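Local coordinates for protein NADH kinase POS5, mitochondrial (Saccharomyces cerevisiae, PDB 3AFO) that phosphorylates NADH and, less readily, NAD(+) at the expense of ATP, supplying NADPH as reductant in yeast mitochondria, at residues Ile194-Arg206 and Val298-Leu311. Residues are numbered along the deposited sequence; the frame is centred on the assembly and turned at random. Where two conformers were deposited one is given.
With NAI (1,4-dihydronicotinamide adenine dinucleotide), chain C.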
ATOM      1  N   ILE A 194     -34.463   2.408  -7.237  1.00 31.45           N
ATOM      2  CA  ILE A 194     -34.320   3.658  -6.527  1.00 30.83           C
ATOM      3  C   ILE A 194     -33.020   4.307  -7.028  1.00 30.34           C
ATOM      4  O   ILE A 194     -31.924   3.753  -6.843  1.00 29.38           O
ATOM      5  CB  ILE A 194     -34.268   3.419  -5.000  1.00 30.92           C
ATOM      6  CG1 ILE A 194     -35.503   2.618  -4.541  1.00 31.71           C
ATOM      7  CG2 ILE A 194     -34.136   4.748  -4.267  1.00 31.78           C
ATOM      8  CD1 ILE A 194     -35.402   1.974  -3.138  1.00 32.05           C
ATOM      9  N   VAL A 195     -33.155   5.457  -7.683  1.00 29.66           N
ATOM     10  CA  VAL A 195     -32.018   6.156  -8.293  1.00 29.42           C
ATOM     11  C   VAL A 195     -31.488   7.299  -7.415  1.00 29.11           C
ATOM     12  O   VAL A 195     -32.238   8.150  -6.941  1.00 29.05           O
ATOM     13  CB  VAL A 195     -32.361   6.686  -9.706  1.00 29.66           C
ATOM     14  CG1 VAL A 195     -31.106   7.187 -10.428  1.00 28.97           C
ATOM     15  CG2 VAL A 195     -33.061   5.603 -10.532  1.00 30.34           C
ATOM     16  N   THR A 196     -30.179   7.303  -7.200  1.00 28.31           N
ATOM     17  CA  THR A 196     -29.512   8.392  -6.501  1.00 27.45           C
ATOM     18  C   THR A 196     -28.312   8.877  -7.321  1.00 27.12           C
ATOM     19  O   THR A 196     -27.803   8.160  -8.190  1.00 26.84           O
ATOM     20  CB  THR A 196     -29.063   7.976  -5.079  1.00 27.24           C
ATOM     21  OG1 THR A 196     -28.398   6.711  -5.132  1.00 26.93           O
ATOM     22  CG2 THR A 196     -30.260   7.859  -4.136  1.00 28.83           C
ATOM     23  N   HIS A 197     -27.871  10.101  -7.042  1.00 26.38           N
ATOM     24  CA  HIS A 197     -26.787  10.719  -7.780  1.00 25.73           C
ATOM     25  C   HIS A 197     -25.635  11.086  -6.853  1.00 24.41           C
ATOM     26  O   HIS A 197     -25.857  11.573  -5.745  1.00 23.91           O
ATOM     27  CB  HIS A 197     -27.303  11.938  -8.534  1.00 26.59           C
ATOM     28  CG  HIS A 197     -28.377  11.607  -9.524  1.00 29.00           C
ATOM     29  ND1 HIS A 197     -29.677  11.342  -9.149  1.00 32.23           N
ATOM     30  CD2 HIS A 197     -28.337  11.471 -10.870  1.00 30.54           C
ATOM     31  CE1 HIS A 197     -30.394  11.062 -10.224  1.00 32.07           C
ATOM     32  NE2 HIS A 197     -29.606  11.136 -11.280  1.00 32.69           N
ATOM     33  N   ALA A 198     -24.413  10.834  -7.317  1.00 23.10           N
ATOM     34  CA  ALA A 198     -23.216  10.983  -6.488  1.00 21.90           C
ATOM     35  C   ALA A 198     -22.192  11.907  -7.112  1.00 21.56           C
ATOM     36  O   ALA A 198     -21.826  11.754  -8.277  1.00 21.20           O
ATOM     37  CB  ALA A 198     -22.582   9.616  -6.193  1.00 21.89           C
ATOM     38  N   MET A 199     -21.705  12.849  -6.309  1.00 20.98           N
ATOM     39  CA  MET A 199     -20.609  13.717  -6.714  1.00 20.95           C
ATOM     40  C   MET A 199     -19.255  13.131  -6.275  1.00 20.03           C
ATOM     41  O   MET A 199     -18.251  13.268  -6.981  1.00 19.85           O
ATOM     42  CB  MET A 199     -20.827  15.094  -6.089  1.00 20.67           C
ATOM     43  CG  MET A 199     -19.712  16.057  -6.228  1.00 23.49           C
ATOM     44  SD  MET A 199     -20.283  17.685  -5.699  1.00 27.76           S
ATOM     45  CE  MET A 199     -18.836  18.614  -6.149  1.00 24.20           C
ATOM     46  N   ASN A 200     -19.257  12.503  -5.102  1.00 19.33           N
ATOM     47  CA  ASN A 200     -18.077  11.881  -4.503  1.00 18.58           C
ATOM     48  C   ASN A 200     -18.044  10.391  -4.774  1.00 18.23           C
ATOM     49  O   ASN A 200     -17.159   9.876  -5.478  1.00 17.80           O
ATOM     50  CB  ASN A 200     -18.111  12.064  -2.984  1.00 18.07           C
ATOM     51  CG  ASN A 200     -17.114  13.070  -2.464  1.00 18.07           C
ATOM     52  OD1 ASN A 200     -16.944  13.176  -1.244  1.00 20.61           O
ATOM     53  ND2 ASN A 200     -16.451  13.807  -3.349  1.00 14.83           N
ATOM     54  N   ASP A 201     -18.997   9.690  -4.174  1.00 17.96           N
ATOM     55  CA  ASP A 201     -18.942   8.249  -4.160  1.00 18.24           C
ATOM     56  C   ASP A 201     -20.230   7.541  -3.813  1.00 18.38           C
ATOM     57  O   ASP A 201     -21.182   8.134  -3.289  1.00 18.46           O
ATOM     58  CB  ASP A 201     -17.829   7.777  -3.207  1.00 18.30           C
ATOM     59  CG  ASP A 201     -17.836   8.506  -1.870  1.00 19.16           C
ATOM     60  OD1 ASP A 201     -18.926   8.867  -1.351  1.00 18.10           O
ATOM     61  OD2 ASP A 201     -16.727   8.701  -1.325  1.00 18.26           O
ATOM     62  N   ILE A 202     -20.225   6.247  -4.111  1.00 18.29           N
ATOM     63  CA  ILE A 202     -21.242   5.315  -3.694  1.00 18.53           C
ATOM     64  C   ILE A 202     -20.497   4.208  -2.971  1.00 18.88           C
ATOM     65  O   ILE A 202     -19.531   3.644  -3.518  1.00 19.06           O
ATOM     66  CB  ILE A 202     -21.993   4.746  -4.911  1.00 18.46           C
ATOM     67  CG1 ILE A 202     -22.735   5.887  -5.623  1.00 18.25           C
ATOM     68  CG2 ILE A 202     -22.962   3.605  -4.478  1.00 19.66           C
ATOM     69  CD1 ILE A 202     -22.730   5.798  -7.148  1.00 20.35           C
ATOM     70  N   PHE A 203     -20.913   3.892  -1.750  1.00 17.94           N
ATOM     71  CA  PHE A 203     -20.229   2.808  -1.028  1.00 18.26           C
ATOM     72  C   PHE A 203     -21.110   1.889  -0.219  1.00 17.80           C
ATOM     73  O   PHE A 203     -22.201   2.264   0.209  1.00 16.94           O
ATOM     74  CB  PHE A 203     -19.006   3.299  -0.210  1.00 18.13           C
ATOM     75  CG  PHE A 203     -19.322   4.297   0.873  1.00 19.33           C
ATOM     76  CD1 PHE A 203     -19.631   3.877   2.164  1.00 20.86           C
ATOM     77  CD2 PHE A 203     -19.240   5.653   0.624  1.00 19.96           C
ATOM     78  CE1 PHE A 203     -19.892   4.810   3.172  1.00 22.33           C
ATOM     79  CE2 PHE A 203     -19.496   6.593   1.641  1.00 21.45           C
ATOM     80  CZ  PHE A 203     -19.823   6.167   2.904  1.00 19.60           C
ATOM     81  N   LEU A 204     -20.627   0.659  -0.083  1.00 17.30           N
ATOM     82  CA  LEU A 204     -21.255  -0.387   0.691  1.00 17.45           C
ATOM     83  C   LEU A 204     -20.331  -0.671   1.866  1.00 18.28           C
ATOM     84  O   LEU A 204     -19.107  -0.683   1.706  1.00 16.97           O
ATOM     85  CB  LEU A 204     -21.436  -1.638  -0.165  1.00 17.16           C
ATOM     86  CG  LEU A 204     -22.415  -1.490  -1.335  1.00 17.77           C
ATOM     87  CD1 LEU A 204     -22.281  -2.652  -2.310  1.00 17.19           C
ATOM     88  CD2 LEU A 204     -23.863  -1.398  -0.808  1.00 15.66           C
ATOM     89  N   HIS A 205     -20.904  -0.871   3.048  1.00 18.48           N
ATOM     90  CA  HIS A 205     -20.098  -1.076   4.246  1.00 19.05           C
ATOM     91  C   HIS A 205     -20.854  -1.939   5.251  1.00 20.00           C
ATOM     92  O   HIS A 205     -22.074  -1.828   5.357  1.00 19.85           O
ATOM     93  CB  HIS A 205     -19.720   0.263   4.875  1.00 19.17           C
ATOM     94  CG  HIS A 205     -18.521   0.185   5.770  1.00 20.23           C
ATOM     95  ND1 HIS A 205     -18.575  -0.352   7.036  1.00 20.66           N
ATOM     96  CD2 HIS A 205     -17.232   0.545   5.569  1.00 18.76           C
ATOM     97  CE1 HIS A 205     -17.371  -0.318   7.580  1.00 20.47           C
ATOM     98  NE2 HIS A 205     -16.541   0.233   6.714  1.00 19.41           N
ATOM     99  N   ARG A 206     -20.129  -2.790   5.975  1.00 20.39           N
ATOM    100  CA  ARG A 206     -20.711  -3.651   7.009  1.00 21.57           C
ATOM    101  C   ARG A 206     -21.362  -2.837   8.129  1.00 22.73           C
ATOM    102  O   ARG A 206     -22.273  -3.320   8.790  1.00 22.94           O
ATOM    103  CB  ARG A 206     -19.661  -4.615   7.577  1.00 20.91           C
ATOM    104  CG  ARG A 206     -18.503  -3.940   8.320  1.00 20.66           C
ATOM    105  CD  ARG A 206     -17.553  -4.962   8.950  1.00 21.98           C
ATOM    106  NE  ARG A 206     -16.467  -4.302   9.681  1.00 22.36           N
ATOM    107  CZ  ARG A 206     -16.554  -3.854  10.933  1.00 23.11           C
ATOM    108  NH1 ARG A 206     -17.681  -4.005  11.628  1.00 23.42           N
ATOM    109  NH2 ARG A 206     -15.507  -3.265  11.503  1.00 21.08           N
ATOM    110  N   VAL A 298     -27.276  -6.627   6.349  1.00 39.39           N
ATOM    111  CA  VAL A 298     -25.882  -7.069   6.405  1.00 36.82           C
ATOM    112  C   VAL A 298     -24.910  -6.018   5.854  1.00 34.84           C
ATOM    113  O   VAL A 298     -23.703  -6.057   6.160  1.00 34.98           O
ATOM    114  CB  VAL A 298     -25.670  -8.464   5.745  1.00 37.14           C
ATOM    115  CG1 VAL A 298     -26.448  -9.527   6.510  1.00 37.66           C
ATOM    116  CG2 VAL A 298     -26.072  -8.459   4.256  1.00 37.45           C
ATOM    117  N   VAL A 299     -25.446  -5.088   5.058  0.50 33.18           N
ATOM    118  CA  VAL A 299     -24.651  -4.036   4.425  0.50 31.23           C
ATOM    119  C   VAL A 299     -25.385  -2.698   4.391  0.50 30.01           C
ATOM    120  O   VAL A 299     -26.585  -2.644   4.121  0.50 29.78           O
ATOM    121  CB  VAL A 299     -24.284  -4.394   2.972  0.50 31.32           C
ATOM    122  CG1 VAL A 299     -23.176  -3.484   2.483  0.50 30.71           C
ATOM    123  CG2 VAL A 299     -23.863  -5.849   2.860  0.50 31.68           C
ATOM    124  N   LYS A 300     -24.659  -1.617   4.647  0.50 28.32           N
ATOM    125  CA  LYS A 300     -25.225  -0.285   4.532  0.50 27.24           C
ATOM    126  C   LYS A 300     -24.839   0.310   3.183  0.50 26.37           C
ATOM    127  O   LYS A 300     -23.716   0.115   2.723  0.50 25.97           O
ATOM    128  CB  LYS A 300     -24.745   0.622   5.672  0.50 27.12           C
ATOM    129  CG  LYS A 300     -25.597   1.880   5.869  0.50 27.11           C
ATOM    130  CD  LYS A 300     -25.076   2.778   6.993  0.50 25.98           C
ATOM    131  CE  LYS A 300     -25.156   2.113   8.361  0.50 25.12           C
ATOM    132  NZ  LYS A 300     -26.554   1.770   8.777  0.50 25.24           N
ATOM    133  N   LEU A 301     -25.773   1.019   2.553  1.00 25.62           N
ATOM    134  CA  LEU A 301     -25.485   1.759   1.339  1.00 24.60           C
ATOM    135  C   LEU A 301     -25.453   3.255   1.645  1.00 24.27           C
ATOM    136  O   LEU A 301     -26.424   3.811   2.204  1.00 23.69           O
ATOM    137  CB  LEU A 301     -26.547   1.458   0.268  1.00 24.08           C
ATOM    138  CG  LEU A 301     -26.514   2.326  -0.996  1.00 23.79           C
ATOM    139  CD1 LEU A 301     -25.265   2.078  -1.853  1.00 20.29           C
ATOM    140  CD2 LEU A 301     -27.786   2.117  -1.827  1.00 24.22           C
ATOM    141  N   SER A 302     -24.354   3.908   1.270  1.00 22.84           N
ATOM    142  CA  SER A 302     -24.264   5.353   1.372  1.00 22.55           C
ATOM    143  C   SER A 302     -23.906   5.997   0.044  1.00 22.51           C
ATOM    144  O   SER A 302     -23.183   5.417  -0.771  1.00 21.66           O
ATOM    145  CB  SER A 302     -23.249   5.763   2.445  1.00 22.38           C
ATOM    146  OG  SER A 302     -23.540   5.122   3.677  1.00 23.01           O
ATOM    147  N   VAL A 303     -24.423   7.206  -0.166  1.00 22.16           N
ATOM    148  CA  VAL A 303     -24.190   7.952  -1.393  1.00 22.38           C
ATOM    149  C   VAL A 303     -23.743   9.341  -0.944  1.00 22.87           C
ATOM    150  O   VAL A 303     -24.476  10.037  -0.221  1.00 23.06           O
ATOM    151  CB  VAL A 303     -25.471   8.066  -2.259  1.00 22.67           C
ATOM    152  CG1 VAL A 303     -25.236   9.007  -3.440  1.00 23.41           C
ATOM    153  CG2 VAL A 303     -25.956   6.700  -2.746  1.00 22.55           C
ATOM    154  N   ASP A 304     -22.535   9.732  -1.344  1.00 22.84           N
ATOM    155  CA  ASP A 304     -21.883  10.958  -0.830  1.00 22.79           C
ATOM    156  C   ASP A 304     -21.925  11.063   0.701  1.00 23.43           C
ATOM    157  O   ASP A 304     -22.055  12.153   1.254  1.00 23.21           O
ATOM    158  CB  ASP A 304     -22.467  12.207  -1.499  1.00 22.17           C
ATOM    159  CG  ASP A 304     -22.144  12.271  -2.972  1.00 21.42           C
ATOM    160  OD1 ASP A 304     -21.195  11.568  -3.382  1.00 20.39           O
ATOM    161  OD2 ASP A 304     -22.819  13.010  -3.729  1.00 20.42           O
ATOM    162  N   GLY A 305     -21.796   9.924   1.378  1.00 23.75           N
ATOM    163  CA  GLY A 305     -21.741   9.911   2.840  1.00 25.35           C
ATOM    164  C   GLY A 305     -23.087   9.790   3.541  1.00 26.78           C
ATOM    165  O   GLY A 305     -23.137   9.450   4.726  1.00 27.04           O
ATOM    166  N   ILE A 306     -24.166  10.029   2.800  1.00 27.78           N
ATOM    167  CA  ILE A 306     -25.532   9.964   3.329  1.00 29.65           C
ATOM    168  C   ILE A 306     -26.061   8.533   3.318  1.00 29.84           C
ATOM    169  O   ILE A 306     -26.219   7.948   2.251  1.00 29.39           O
ATOM    170  CB  ILE A 306     -26.485  10.919   2.541  1.00 29.45           C
ATOM    171  CG1 ILE A 306     -25.999  12.370   2.666  1.00 30.65           C
ATOM    172  CG2 ILE A 306     -27.941  10.812   3.044  1.00 30.49           C
ATOM    173  CD1 ILE A 306     -25.935  12.884   4.126  1.00 33.09           C
ATOM    174  N   PRO A 307     -26.316   7.957   4.513  1.00 30.93           N
ATOM    175  CA  PRO A 307     -26.862   6.598   4.590  1.00 31.43           C
ATOM    176  C   PRO A 307     -28.197   6.557   3.875  1.00 32.14           C
ATOM    177  O   PRO A 307     -29.035   7.431   4.097  1.00 32.43           O
ATOM    178  CB  PRO A 307     -27.054   6.380   6.091  1.00 31.55           C
ATOM    179  CG  PRO A 307     -26.054   7.317   6.729  1.00 31.01           C
ATOM    180  CD  PRO A 307     -26.082   8.524   5.856  1.00 30.85           C
ATOM    181  N   GLN A 308     -28.373   5.579   2.993  1.00 32.27           N
ATOM    182  CA  GLN A 308     -29.603   5.460   2.225  1.00 33.20           C
ATOM    183  C   GLN A 308     -30.497   4.441   2.886  1.00 33.98           C
ATOM    184  O   GLN A 308     -31.647   4.723   3.217  1.00 34.36           O
ATOM    185  CB  GLN A 308     -29.313   5.033   0.781  1.00 32.39           C
ATOM    186  CG  GLN A 308     -28.446   6.021   0.008  1.00 31.28           C
ATOM    187  CD  GLN A 308     -29.040   7.420  -0.021  1.00 29.17           C
ATOM    188  OE1 GLN A 308     -28.484   8.355   0.545  1.00 30.05           O
ATOM    189  NE2 GLN A 308     -30.177   7.561  -0.660  1.00 28.49           N
ATOM    190  N   GLN A 309     -29.921   3.270   3.117  1.00 34.92           N
ATOM    191  CA  GLN A 309     -30.653   2.060   3.433  1.00 35.63           C
ATOM    192  C   GLN A 309     -29.708   0.984   3.892  1.00 35.63           C
ATOM    193  O   GLN A 309     -28.552   0.910   3.458  1.00 35.55           O
ATOM    194  CB  GLN A 309     -31.287   1.521   2.165  1.00 35.90           C
ATOM    195  CG  GLN A 309     -32.734   1.848   1.986  1.00 37.69           C
ATOM    196  CD  GLN A 309     -33.331   1.011   0.894  1.00 38.17           C
ATOM    197  OE1 GLN A 309     -33.906   1.532  -0.057  1.00 40.44           O
ATOM    198  NE2 GLN A 309     -33.174  -0.307   1.008  1.00 38.79           N
ATOM    199  N   ASP A 310     -30.211   0.126   4.759  1.00 35.42           N
ATOM    200  CA  ASP A 310     -29.570  -1.140   4.985  1.00 35.19           C
ATOM    201  C   ASP A 310     -30.061  -2.062   3.892  1.00 34.47           C
ATOM    202  O   ASP A 310     -31.230  -1.997   3.491  1.00 34.77           O
ATOM    203  CB  ASP A 310     -29.886  -1.640   6.383  1.00 35.73           C
ATOM    204  CG  ASP A 310     -29.370  -0.690   7.437  1.00 37.73           C
ATOM    205  OD1 ASP A 310     -28.666   0.268   7.045  1.00 39.52           O
ATOM    206  OD2 ASP A 310     -29.657  -0.882   8.634  1.00 39.77           O
ATOM    207  N   LEU A 311     -29.142  -2.859   3.361  1.00 33.09           N
ATOM    208  CA  LEU A 311     -29.445  -3.777   2.277  1.00 31.58           C
ATOM    209  C   LEU A 311     -29.378  -5.206   2.776  1.00 30.99           C
ATOM    210  O   LEU A 311     -28.690  -5.509   3.760  1.00 30.90           O
ATOM    211  CB  LEU A 311     -28.490  -3.583   1.091  1.00 31.31           C
ATOM    212  CG  LEU A 311     -28.406  -2.225   0.386  1.00 30.83           C
ATOM    213  CD1 LEU A 311     -27.580  -2.354  -0.905  1.00 29.56           C
ATOM    214  CD2 LEU A 311     -29.784  -1.631   0.098  1.00 29.01           C
TER
HETATM  215  PA  NAI C1001     -17.793  13.895   6.758  1.00 37.38           P
HETATM  216  O1A NAI C1001     -17.529  15.231   7.387  1.00 38.23           O
HETATM  217  O2A NAI C1001     -18.151  12.705   7.800  1.00 37.53           O
HETATM  218  O5B NAI C1001     -16.547  13.341   5.993  1.00 36.35           O
HETATM  219  C5B NAI C1001     -15.897  14.207   5.194  1.00 32.42           C
HETATM  220  C4B NAI C1001     -14.451  14.191   5.535  1.00 28.63           C
HETATM  221  O4B NAI C1001     -13.911  13.859   4.228  1.00 26.51           O
HETATM  222  C3B NAI C1001     -14.230  15.681   5.767  1.00 27.23           C
HETATM  223  O3B NAI C1001     -12.949  15.882   6.370  1.00 26.14           O
HETATM  224  C2B NAI C1001     -14.254  16.202   4.329  1.00 25.98           C
HETATM  225  O2B NAI C1001     -13.512  17.407   4.187  1.00 29.14           O
HETATM  226  C1B NAI C1001     -13.518  15.092   3.580  1.00 24.59           C
HETATM  227  N9A NAI C1001     -13.940  15.031   2.152  1.00 22.58           N
HETATM  228  C8A NAI C1001     -15.176  14.846   1.675  1.00 22.08           C
HETATM  229  N7A NAI C1001     -15.134  14.860   0.332  1.00 20.73           N
HETATM  230  C5A NAI C1001     -13.864  15.029  -0.041  1.00 20.58           C
HETATM  231  C6A NAI C1001     -13.205  15.117  -1.269  1.00 20.36           C
HETATM  232  N6A NAI C1001     -13.854  15.018  -2.446  1.00 17.25           N
HETATM  233  N1A NAI C1001     -11.871  15.309  -1.258  1.00 19.23           N
HETATM  234  C2A NAI C1001     -11.183  15.411  -0.130  1.00 19.36           C
HETATM  235  N3A NAI C1001     -11.780  15.331   1.050  1.00 20.02           N
HETATM  236  C4A NAI C1001     -13.110  15.146   1.123  1.00 21.24           C
HETATM  237  O3  NAI C1001     -19.083  13.905   5.712  1.00 32.63           O
HETATM  238  PN  NAI C1001     -19.213  14.943   4.493  1.00 31.78           P
HETATM  239  O1N NAI C1001     -18.314  16.121   4.721  1.00 30.93           O
HETATM  240  O2N NAI C1001     -20.669  15.057   4.268  1.00 30.09           O
HETATM  241  O5D NAI C1001     -18.576  14.177   3.197  1.00 27.57           O
HETATM  242  C5D NAI C1001     -19.058  12.904   2.802  1.00 23.07           C
HETATM  243  C4D NAI C1001     -17.889  12.031   2.377  1.00 20.22           C
HETATM  244  O4D NAI C1001     -17.295  11.514   3.590  1.00 19.40           O
HETATM  245  C3D NAI C1001     -18.316  10.759   1.660  1.00 19.70           C
HETATM  246  O3D NAI C1001     -18.557  11.012   0.269  1.00 19.57           O
HETATM  247  C2D NAI C1001     -17.071   9.866   1.868  1.00 18.44           C
HETATM  248  O2D NAI C1001     -16.214   9.954   0.720  1.00 17.36           O
HETATM  249  C1D NAI C1001     -16.374  10.536   3.089  1.00 18.95           C
HETATM  250  N1N NAI C1001     -16.141   9.492   4.100  1.00 19.37           N
HETATM  251  C2N NAI C1001     -14.819   9.183   4.402  1.00 18.94           C
HETATM  252  C3N NAI C1001     -14.511   8.198   5.324  1.00 18.50           C
HETATM  253  C7N NAI C1001     -13.017   7.915   5.626  1.00 16.82           C
HETATM  254  O7N NAI C1001     -12.661   7.085   6.459  1.00 18.02           O
HETATM  255  N7N NAI C1001     -12.162   8.640   4.932  1.00 15.22           N
HETATM  256  C4N NAI C1001     -15.552   7.508   5.959  1.00 19.61           C
HETATM  257  C5N NAI C1001     -16.900   7.804   5.663  1.00 19.78           C
HETATM  258  C6N NAI C1001     -17.210   8.792   4.727  1.00 19.20           C
HETATM  259  O   HOH W   1     -25.794  12.586  -3.263  1.00 41.97           O
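Ser302 lays its CB over one face of the Phe203 ring, displaced toward the rim and 3.5 Å from CZ, a CH-pi contact; Asp201 OD1 lies in plane at the ring's edge, and Tyr243 meets the same ring edge-to-face. With CG between the backbone N and carbonyl carbon of Phe203 (chi1 61°), the ring leans over the neighbouring strand onto Ser302. The two residues form a hydrogen-bonded antiparallel pair between strands 201-205 and 299-303, as do His205 and Lys300. On the other side of this sheet Leu204 CD2 meets Leu301 CD1 and Leu311 CD1, while Val303 CG2 packs against Thr196 OG1.

At the end of the pairing, the Asp304 carboxylate grips three successive backbone amides. OD2 receives Met199 N at 2.8 Å through its syn lone pair, almost straight at 175°; OD1 takes Asn200 N from above the carboxylate plane and Asp201 N nearly along its C-O axis. Were an alanine to stand at Asp304, the three buried amides would probably lose their shared acceptor and the link between strands 194-198 and 201-205 would be freer to shift. Asp201 turns its own carboxylate to the nicotinamide-side ribose of NADH, OD2 standing a very short 2.5 Å from O2D. Its OD1 lies 4.1 Å from Asp304 OD1. The Asp304 side chain thus probably plays a second-shell part, holding the backbone that presents Asp201, while its own backbone borders the ribose.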